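Local coordinates for L-Ala-D/L-Glu Epimerase (Escherichia coli, PDB 1JPD), which belongs to the enolase superfamily, joining a mandelate racemase-like N-terminal domain to a TIM-barrel-type C-terminal domain, at residues 229-234 and 245-250; 249-254 and 258-263; 262-267 and 290-295. One frame throughout, in Å; residues are numbered along the deposited sequence.

Overall arrangement
All three contacts lie in the TIM-barrel-type domain, on or beside strand 246-249 and helix 257-269. Contacts 1 and 2 are buried and meet at Ile249 and Lys250. The salt bridge from Arg234 to Glu259 ties them further, with Lys253 probably bonding the Asn248 carbonyl. Contact 3 is partly open and lies farther from the centre of the chain; it uses the same helix, 257-269, as contact 2, sharing Ala262 and Leu263. The chemistry changes with place: a water and one sulfur contact link loop to strand in contact 1, aliphatic packing dominates contact 2, and contact 3 pairs a small apolar patch with a water bridge.

Contact 1 of 3, residues 229-234 and 245-250; sequences ESCHTR and EMVNIK
A single water oxygen joins the backbones of 229-234 and 245-250. It accepts the N-H of Lys250, with 3.1 Å between Lys250 N and the water, and it can donate to His232 O at 3.2 Å. A weaker bond runs to Cys231 O, 3.3 Å from the same water. More acceptors lie in reach than the water has protons, so these donations probably compete or are shared. The site belongs to a TIM-barrel-type domain: 229-234 is the loop that leaves strand 225-227, and 245-250 carries the next parallel strand, 246-249. Backbone bonds set this strand between its neighbours, Met246 and Asn248 pairing with Ala227, and Val247 with Ser273.

The direct side-chain contact is small and apolar. Cys231 reaches toward the strand with SG anti to its backbone N (chi1 170°), and the sulfur lies 3.7 Å from Val247 CB. Val247 CG1 is a little farther from Cys231 SG, at 4.2 Å, so the sulfur meets the branch point of the valine more closely than either methyl. Leu240 of helix 237-240 touches both residues, and Leu274 of the next strand packs on Val247. The neighbouring strand residue is used differently: Asn248 sends its amide to Glu205, where ND2 is hydrogen-bonded to the carboxylate, while the backbone oxygen, Asn248 O, probably accepts from Lys253 NZ. Within the loop the imidazole of His232 folds back, His232 NE2 giving a weak, bent bond (126° at the hydrogen) to Glu229 O at 3.1 Å.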
loop_
_atom_site.group_PDB
_atom_site.type_symbol
_atom_site.label_atom_id
_atom_site.label_comp_id
_atom_site.label_asym_id
_atom_site.label_seq_id
_atom_site.Cartn_x
_atom_site.Cartn_y
_atom_site.Cartn_z
ATOM N N GLU A 229 -6.313 7.016 3.380
ATOM C CA GLU A 229 -5.731 8.350 3.402
ATOM C C GLU A 229 -5.645 8.855 4.839
ATOM O O GLU A 229 -4.771 9.643 5.161
ATOM C CB GLU A 229 -6.545 9.334 2.542
ATOM C CG GLU A 229 -6.338 9.174 1.030
ATOM C CD GLU A 229 -7.127 8.007 0.434
ATOM O OE1 GLU A 229 -7.539 7.097 1.195
ATOM O OE2 GLU A 229 -7.327 7.989 -0.802
ATOM N N SER A 230 -6.536 8.385 5.708
ATOM C CA SER A 230 -6.534 8.824 7.103
ATOM C C SER A 230 -5.458 8.176 7.956
ATOM O O SER A 230 -5.249 8.583 9.094
ATOM C CB SER A 230 -7.891 8.563 7.754
ATOM O OG SER A 230 -8.920 9.271 7.089
ATOM N N CYS A 231 -4.772 7.176 7.417
ATOM C CA CYS A 231 -3.722 6.498 8.166
ATOM C C CYS A 231 -2.319 6.608 7.567
ATOM O O CYS A 231 -2.071 6.069 6.490
ATOM C CB CYS A 231 -4.056 5.021 8.299
ATOM S SG CYS A 231 -2.680 4.069 8.959
ATOM N N HIS A 232 -1.401 7.276 8.268
ATOM C CA HIS A 232 -0.021 7.411 7.787
ATOM C C HIS A 232 0.959 6.661 8.678
ATOM O O HIS A 232 1.679 5.765 8.228
ATOM C CB HIS A 232 0.454 8.864 7.771
ATOM C CG HIS A 232 -0.405 9.790 6.977
ATOM N ND1 HIS A 232 0.078 10.971 6.454
ATOM C CD2 HIS A 232 -1.724 9.755 6.675
ATOM C CE1 HIS A 232 -0.908 11.625 5.866
ATOM N NE2 HIS A 232 -2.012 10.909 5.986
ATOM N N THR A 233 1.000 7.069 9.944
ATOM C CA THR A 233 1.908 6.478 10.918
ATOM C C THR A 233 1.189 6.198 12.237
ATOM O O THR A 233 -0.008 6.446 12.355
ATOM C CB THR A 233 3.090 7.434 11.204
ATOM O OG1 THR A 233 2.616 8.574 11.933
ATOM C CG2 THR A 233 3.713 7.919 9.901
ATOM N N ARG A 234 1.924 5.696 13.226
ATOM C CA ARG A 234 1.345 5.402 14.539
ATOM C C ARG A 234 0.698 6.642 15.145
ATOM O O ARG A 234 -0.227 6.547 15.948
ATOM C CB ARG A 234 2.425 4.877 15.484
ATOM C CG ARG A 234 2.887 3.467 15.150
ATOM C CD ARG A 234 4.136 3.118 15.900
ATOM N NE ARG A 234 5.270 3.904 15.423
ATOM C CZ ARG A 234 6.458 3.937 16.020
ATOM N NH1 ARG A 234 6.664 3.232 17.125
ATOM N NH2 ARG A 234 7.440 4.666 15.510
ATOM N N GLU A 245 -11.944 0.171 11.845
ATOM C CA GLU A 245 -11.616 -1.119 12.421
ATOM C C GLU A 245 -10.285 -1.596 11.861
ATOM O O GLU A 245 -9.566 -2.358 12.508
ATOM C CB GLU A 245 -12.698 -2.150 12.093
ATOM C CG GLU A 245 -13.941 -2.037 12.948
ATOM C CD GLU A 245 -14.855 -0.903 12.534
ATOM O OE1 GLU A 245 -15.538 -0.350 13.422
ATOM O OE2 GLU A 245 -14.909 -0.576 11.324
ATOM N N MET A 246 -9.953 -1.121 10.660
ATOM C CA MET A 246 -8.721 -1.518 9.968
ATOM C C MET A 246 -7.921 -0.326 9.427
ATOM O O MET A 246 -8.483 0.733 9.143
ATOM C CB MET A 246 -9.091 -2.451 8.807
ATOM C CG MET A 246 -7.931 -3.040 8.024
ATOM S SD MET A 246 -8.567 -4.020 6.633
ATOM C CE MET A 246 -9.357 -5.382 7.539
ATOM N N VAL A 247 -6.609 -0.504 9.291
ATOM C CA VAL A 247 -5.748 0.542 8.749
ATOM C C VAL A 247 -5.019 -0.025 7.541
ATOM O O VAL A 247 -4.588 -1.175 7.560
ATOM C CB VAL A 247 -4.693 1.027 9.778
ATOM C CG1 VAL A 247 -5.380 1.612 10.997
ATOM C CG2 VAL A 247 -3.784 -0.120 10.181
ATOM N N ASN A 248 -4.903 0.767 6.481
ATOM C CA ASN A 248 -4.205 0.330 5.274
ATOM C C ASN A 248 -2.770 0.861 5.351
ATOM O O ASN A 248 -2.538 2.063 5.217
ATOM C CB ASN A 248 -4.909 0.892 4.036
ATOM C CG ASN A 248 -4.265 0.444 2.736
ATOM O OD1 ASN A 248 -3.041 0.409 2.617
ATOM N ND2 ASN A 248 -5.087 0.120 1.748
ATOM N N ILE A 249 -1.814 -0.031 5.580
ATOM C CA ILE A 249 -0.405 0.353 5.684
ATOM C C ILE A 249 0.285 0.425 4.322
ATOM O O ILE A 249 0.221 -0.519 3.535
ATOM C CB ILE A 249 0.391 -0.658 6.556
ATOM C CG1 ILE A 249 -0.182 -0.692 7.973
ATOM C CG2 ILE A 249 1.871 -0.273 6.587
ATOM C CD1 ILE A 249 0.381 -1.815 8.835
ATOM N N LYS A 250 0.940 1.552 4.055
ATOM C CA LYS A 250 1.688 1.759 2.812
ATOM C C LYS A 250 3.016 2.387 3.180
ATOM O O LYS A 250 3.056 3.389 3.905
ATOM C CB LYS A 250 0.941 2.683 1.860
ATOM C CG LYS A 250 -0.285 2.061 1.257
ATOM C CD LYS A 250 -0.907 2.974 0.225
ATOM C CE LYS A 250 -2.168 2.358 -0.315
ATOM N NZ LYS A 250 -2.772 3.179 -1.388
HETATM O O HOH W 1 0.331 3.794 6.164
#

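Contact 2 of 3, residues 249-254 and 258-263; sequences IKLDKT and TEALAL
Aliphatic groups make most of this contact between 249-254, which leads from strand 246-249 into short helix 251-254, and 258-263 of helix 257-269. Ile249 and Leu263 reach toward each other tip to tip, with Ile249 CG1 4.0 Å from Leu263 CD2. The other branch of the isoleucine, CG2, lies anti to the backbone N and comes within 3.9 Å of Ala260 CB. Ala260 CB is also met by Leu251 CD2, so the small alanine is shared by two larger side chains. Leu292 packs on Ala260 as well. Thr254 and Leu263 cross obliquely, Thr254 CG2 lying 3.6 Å from Leu263 CD2.

Mixed contacts gather round Thr254. Its chi1 of 61° sets CG2 toward Leu263 and leaves OG1 beside Ala260, 3.7 Å from Ala260 CB; the hydroxyl itself is hydrogen-bonded to Gly256 O in the short link between the segments. Glu259 lays its aliphatic part against the threonine, and its CG is 3.9 Å from Thr254 CB. The chain then bends at chi2 (62°), taking the carboxylate away to a salt bridge with Arg234.

Backbone bonds fix the short helix. Lys250, at the N-cap position, offers its carbonyl oxygen to two amides, Lys253 N and Thr254 N, each 2.9 Å from Lys250 O. Beyond, Thr254 O accepts from Arg91, and Leu251 touches Asn92 and Cys96 of helix 89-104. The result is a beta-alpha step of the TIM barrel, with a short extra helix inserted between strand 246-249 and the outer helix 257-269.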
loop_
_atom_site.group_PDB
_atom_site.type_symbol
_atom_site.label_atom_id
_atom_site.label_comp_id
_atom_site.label_asym_id
_atom_site.label_seq_id
_atom_site.Cartn_x
_atom_site.Cartn_y
_atom_site.Cartn_z
ATOM N N ILE A 249 -1.814 -0.031 5.580
ATOM C CA ILE A 249 -0.405 0.353 5.684
ATOM C C ILE A 249 0.285 0.425 4.322
ATOM O O ILE A 249 0.221 -0.519 3.535
ATOM C CB ILE A 249 0.391 -0.658 6.556
ATOM C CG1 ILE A 249 -0.182 -0.692 7.973
ATOM C CG2 ILE A 249 1.871 -0.273 6.587
ATOM C CD1 ILE A 249 0.381 -1.815 8.835
ATOM N N LYS A 250 0.940 1.552 4.055
ATOM C CA LYS A 250 1.688 1.759 2.812
ATOM C C LYS A 250 3.016 2.387 3.180
ATOM O O LYS A 250 3.056 3.389 3.905
ATOM C CB LYS A 250 0.941 2.683 1.860
ATOM C CG LYS A 250 -0.285 2.061 1.257
ATOM C CD LYS A 250 -0.907 2.974 0.225
ATOM C CE LYS A 250 -2.168 2.358 -0.315
ATOM N NZ LYS A 250 -2.772 3.179 -1.388
ATOM N N LEU A 251 4.102 1.803 2.682
ATOM C CA LEU A 251 5.437 2.305 2.999
ATOM C C LEU A 251 5.674 3.773 2.644
ATOM O O LEU A 251 6.396 4.466 3.358
ATOM C CB LEU A 251 6.506 1.429 2.340
ATOM C CG LEU A 251 6.457 -0.054 2.706
ATOM C CD1 LEU A 251 7.773 -0.694 2.295
ATOM C CD2 LEU A 251 6.218 -0.233 4.193
ATOM N N ASP A 252 5.075 4.253 1.557
ATOM C CA ASP A 252 5.235 5.652 1.176
ATOM C C ASP A 252 4.589 6.583 2.208
ATOM O O ASP A 252 5.014 7.727 2.365
ATOM C CB ASP A 252 4.619 5.924 -0.206
ATOM C CG ASP A 252 5.399 5.274 -1.341
ATOM O OD1 ASP A 252 6.611 5.550 -1.472
ATOM O OD2 ASP A 252 4.797 4.493 -2.112
ATOM N N LYS A 253 3.561 6.103 2.907
ATOM C CA LYS A 253 2.893 6.917 3.918
ATOM C C LYS A 253 3.574 6.775 5.287
ATOM O O LYS A 253 3.659 7.745 6.037
ATOM C CB LYS A 253 1.407 6.537 4.037
ATOM C CG LYS A 253 0.568 6.783 2.784
ATOM C CD LYS A 253 -0.911 6.437 3.015
ATOM C CE LYS A 253 -1.089 4.955 3.361
ATOM N NZ LYS A 253 -2.510 4.581 3.682
ATOM N N THR A 254 4.046 5.574 5.618
ATOM C CA THR A 254 4.718 5.349 6.905
ATOM C C THR A 254 6.154 5.851 6.827
ATOM O O THR A 254 6.816 6.037 7.844
ATOM C CB THR A 254 4.804 3.850 7.284
ATOM O OG1 THR A 254 5.557 3.152 6.281
ATOM C CG2 THR A 254 3.420 3.231 7.418
ATOM N N THR A 258 10.617 0.356 8.452
ATOM C CA THR A 258 10.774 0.460 9.897
ATOM C C THR A 258 9.512 0.962 10.600
ATOM O O THR A 258 9.080 0.379 11.593
ATOM C CB THR A 258 11.946 1.377 10.262
ATOM O OG1 THR A 258 13.135 0.914 9.604
ATOM C CG2 THR A 258 12.167 1.365 11.768
ATOM N N GLU A 259 8.919 2.040 10.089
ATOM C CA GLU A 259 7.709 2.582 10.694
ATOM C C GLU A 259 6.531 1.661 10.397
ATOM O O GLU A 259 5.664 1.463 11.246
ATOM C CB GLU A 259 7.422 3.987 10.165
ATOM C CG GLU A 259 6.212 4.669 10.794
ATOM C CD GLU A 259 6.357 4.880 12.296
ATOM O OE1 GLU A 259 7.509 4.944 12.772
ATOM O OE2 GLU A 259 5.324 4.998 12.996
ATOM N N ALA A 260 6.501 1.092 9.198
ATOM C CA ALA A 260 5.418 0.187 8.834
ATOM C C ALA A 260 5.347 -0.951 9.856
ATOM O O ALA A 260 4.271 -1.256 10.371
ATOM C CB ALA A 260 5.642 -0.373 7.429
ATOM N N LEU A 261 6.493 -1.565 10.152
ATOM C CA LEU A 261 6.560 -2.659 11.120
ATOM C C LEU A 261 6.070 -2.227 12.500
ATOM O O LEU A 261 5.268 -2.919 13.131
ATOM C CB LEU A 261 7.997 -3.197 11.228
ATOM C CG LEU A 261 8.506 -4.014 10.028
ATOM C CD1 LEU A 261 10.006 -4.214 10.111
ATOM C CD2 LEU A 261 7.780 -5.347 9.983
ATOM N N ALA A 262 6.552 -1.084 12.969
ATOM C CA ALA A 262 6.146 -0.579 14.272
ATOM C C ALA A 262 4.661 -0.225 14.266
ATOM O O ALA A 262 3.994 -0.290 15.300
ATOM C CB ALA A 262 6.973 0.645 14.637
ATOM N N LEU A 263 4.150 0.155 13.097
ATOM C CA LEU A 263 2.748 0.517 12.970
ATOM C C LEU A 263 1.904 -0.738 13.061
ATOM O O LEU A 263 0.869 -0.739 13.718
ATOM C CB LEU A 263 2.491 1.238 11.639
ATOM C CG LEU A 263 1.041 1.568 11.256
ATOM C CD1 LEU A 263 0.325 2.240 12.405
ATOM C CD2 LEU A 263 1.035 2.462 10.032
#

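Contact 3 of 3, residues 262-267 and 290-295; sequences ALATEA and LPLVPQ
The methyl of Ala264 meets the side-chain amide of Gln295, with Ala264 CB 3.5 Å from Gln295 OE1. The other amide atoms stay close too: Gln295 CD and Gln295 NE2 lie 4.0 and 4.1 Å from Ala264 CB, so the methyl rests against the whole group, somewhat nearer its oxygen. Leu292 adds an apolar touch through CD2, 4.1 Å from Ala264 CB.

A water spans the outer side of this small patch. Gln295 NE2 donates to it over 3.0 Å, and Thr265 OG1 stands at the same distance, 3.0 Å, from the water; Thr265 OG1 is also hydrogen-bonded to Leu261 O one turn back in its helix. The water thus links the exposed threonine to the amide and probably helps to set the amide's rotation.

Gln295 runs out in extended form beyond CG (chi2 -166°), which carries the amide across to the helix. Its backbone is held by the 3-10 turn: Gln295 N donates to Leu292 O over 2.8 Å, placing both contributing residues on the same turn. Deeper in, Leu292 packs on Ile249 and Leu276, and Ala264 on Ile249 and Leu274, so both partners are backed by the strands 246-249 and 273-276. Helix 257-269 and the 3-10 segment after helix 283-289 therefore lie side by side in the outer layer over adjacent parallel strands, as in a TIM barrel.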
loop_
_atom_site.group_PDB
_atom_site.type_symbol
_atom_site.label_atom_id
_atom_site.label_comp_id
_atom_site.label_asym_id
_atom_site.label_seq_id
_atom_site.Cartn_x
_atom_site.Cartn_y
_atom_site.Cartn_z
ATOM N N ALA A 262 6.552 -1.084 12.969
ATOM C CA ALA A 262 6.146 -0.579 14.272
ATOM C C ALA A 262 4.661 -0.225 14.266
ATOM O O ALA A 262 3.994 -0.290 15.300
ATOM C CB ALA A 262 6.973 0.645 14.637
ATOM N N LEU A 263 4.150 0.155 13.097
ATOM C CA LEU A 263 2.748 0.517 12.970
ATOM C C LEU A 263 1.904 -0.738 13.061
ATOM O O LEU A 263 0.869 -0.739 13.718
ATOM C CB LEU A 263 2.491 1.238 11.639
ATOM C CG LEU A 263 1.041 1.568 11.256
ATOM C CD1 LEU A 263 0.325 2.240 12.405
ATOM C CD2 LEU A 263 1.035 2.462 10.032
ATOM N N ALA A 264 2.355 -1.806 12.409
ATOM C CA ALA A 264 1.640 -3.081 12.426
ATOM C C ALA A 264 1.503 -3.561 13.867
ATOM O O ALA A 264 0.402 -3.861 14.334
ATOM C CB ALA A 264 2.394 -4.117 11.595
ATOM N N THR A 265 2.633 -3.622 14.567
ATOM C CA THR A 265 2.662 -4.049 15.960
ATOM C C THR A 265 1.762 -3.157 16.802
ATOM O O THR A 265 0.867 -3.626 17.502
ATOM C CB THR A 265 4.088 -3.950 16.549
ATOM O OG1 THR A 265 4.981 -4.762 15.782
ATOM C CG2 THR A 265 4.099 -4.416 18.004
ATOM N N GLU A 266 2.015 -1.860 16.722
ATOM C CA GLU A 266 1.259 -0.886 17.488
ATOM C C GLU A 266 -0.233 -0.876 17.178
ATOM O O GLU A 266 -1.055 -0.735 18.085
ATOM C CB GLU A 266 1.845 0.504 17.260
ATOM C CG GLU A 266 1.324 1.548 18.214
ATOM C CD GLU A 266 1.337 1.060 19.641
ATOM O OE1 GLU A 266 2.189 0.203 19.972
ATOM O OE2 GLU A 266 0.501 1.538 20.434
ATOM N N ALA A 267 -0.586 -1.026 15.905
ATOM C CA ALA A 267 -1.991 -1.009 15.504
ATOM C C ALA A 267 -2.726 -2.220 16.053
ATOM O O ALA A 267 -3.825 -2.099 16.594
ATOM C CB ALA A 267 -2.110 -0.969 13.983
ATOM N N LEU A 290 6.914 -6.898 1.484
ATOM C CA LEU A 290 6.603 -8.290 1.805
ATOM C C LEU A 290 6.699 -8.730 3.268
ATOM O O LEU A 290 5.821 -9.434 3.762
ATOM C CB LEU A 290 7.437 -9.216 0.926
ATOM C CG LEU A 290 7.013 -9.093 -0.538
ATOM C CD1 LEU A 290 7.967 -9.885 -1.426
ATOM C CD2 LEU A 290 5.574 -9.577 -0.695
ATOM N N PRO A 291 7.752 -8.314 3.984
ATOM C CA PRO A 291 7.884 -8.713 5.389
ATOM C C PRO A 291 6.606 -8.553 6.216
ATOM O O PRO A 291 6.434 -9.231 7.227
ATOM C CB PRO A 291 9.012 -7.816 5.890
ATOM C CG PRO A 291 9.882 -7.697 4.689
ATOM C CD PRO A 291 8.878 -7.455 3.579
ATOM N N LEU A 292 5.716 -7.663 5.787
ATOM C CA LEU A 292 4.462 -7.422 6.504
ATOM C C LEU A 292 3.334 -8.399 6.155
ATOM O O LEU A 292 2.396 -8.568 6.930
ATOM C CB LEU A 292 3.973 -5.990 6.238
ATOM C CG LEU A 292 4.816 -4.829 6.771
ATOM C CD1 LEU A 292 4.374 -3.530 6.137
ATOM C CD2 LEU A 292 4.681 -4.755 8.278
ATOM N N VAL A 293 3.429 -9.042 4.996
ATOM C CA VAL A 293 2.392 -9.960 4.535
ATOM C C VAL A 293 1.803 -10.931 5.561
ATOM O O VAL A 293 0.583 -11.052 5.668
ATOM C CB VAL A 293 2.873 -10.767 3.309
ATOM C CG1 VAL A 293 1.805 -11.769 2.901
ATOM C CG2 VAL A 293 3.167 -9.823 2.146
ATOM N N PRO A 294 2.651 -11.641 6.325
ATOM C CA PRO A 294 2.093 -12.574 7.309
ATOM C C PRO A 294 1.272 -11.918 8.419
ATOM O O PRO A 294 0.612 -12.613 9.191
ATOM C CB PRO A 294 3.332 -13.295 7.839
ATOM C CG PRO A 294 4.393 -12.265 7.716
ATOM C CD PRO A 294 4.122 -11.675 6.350
ATOM N N GLN A 295 1.293 -10.591 8.499
ATOM C CA GLN A 295 0.530 -9.891 9.534
ATOM C C GLN A 295 -0.786 -9.276 9.075
ATOM O O GLN A 295 -1.573 -8.819 9.906
ATOM C CB GLN A 295 1.352 -8.765 10.157
ATOM C CG GLN A 295 2.517 -9.211 10.985
ATOM C CD GLN A 295 3.070 -8.084 11.822
ATOM O OE1 GLN A 295 2.358 -7.497 12.639
ATOM N NE2 GLN A 295 4.347 -7.774 11.626
HETATM O O HOH W 2 5.858 -5.623 13.061
#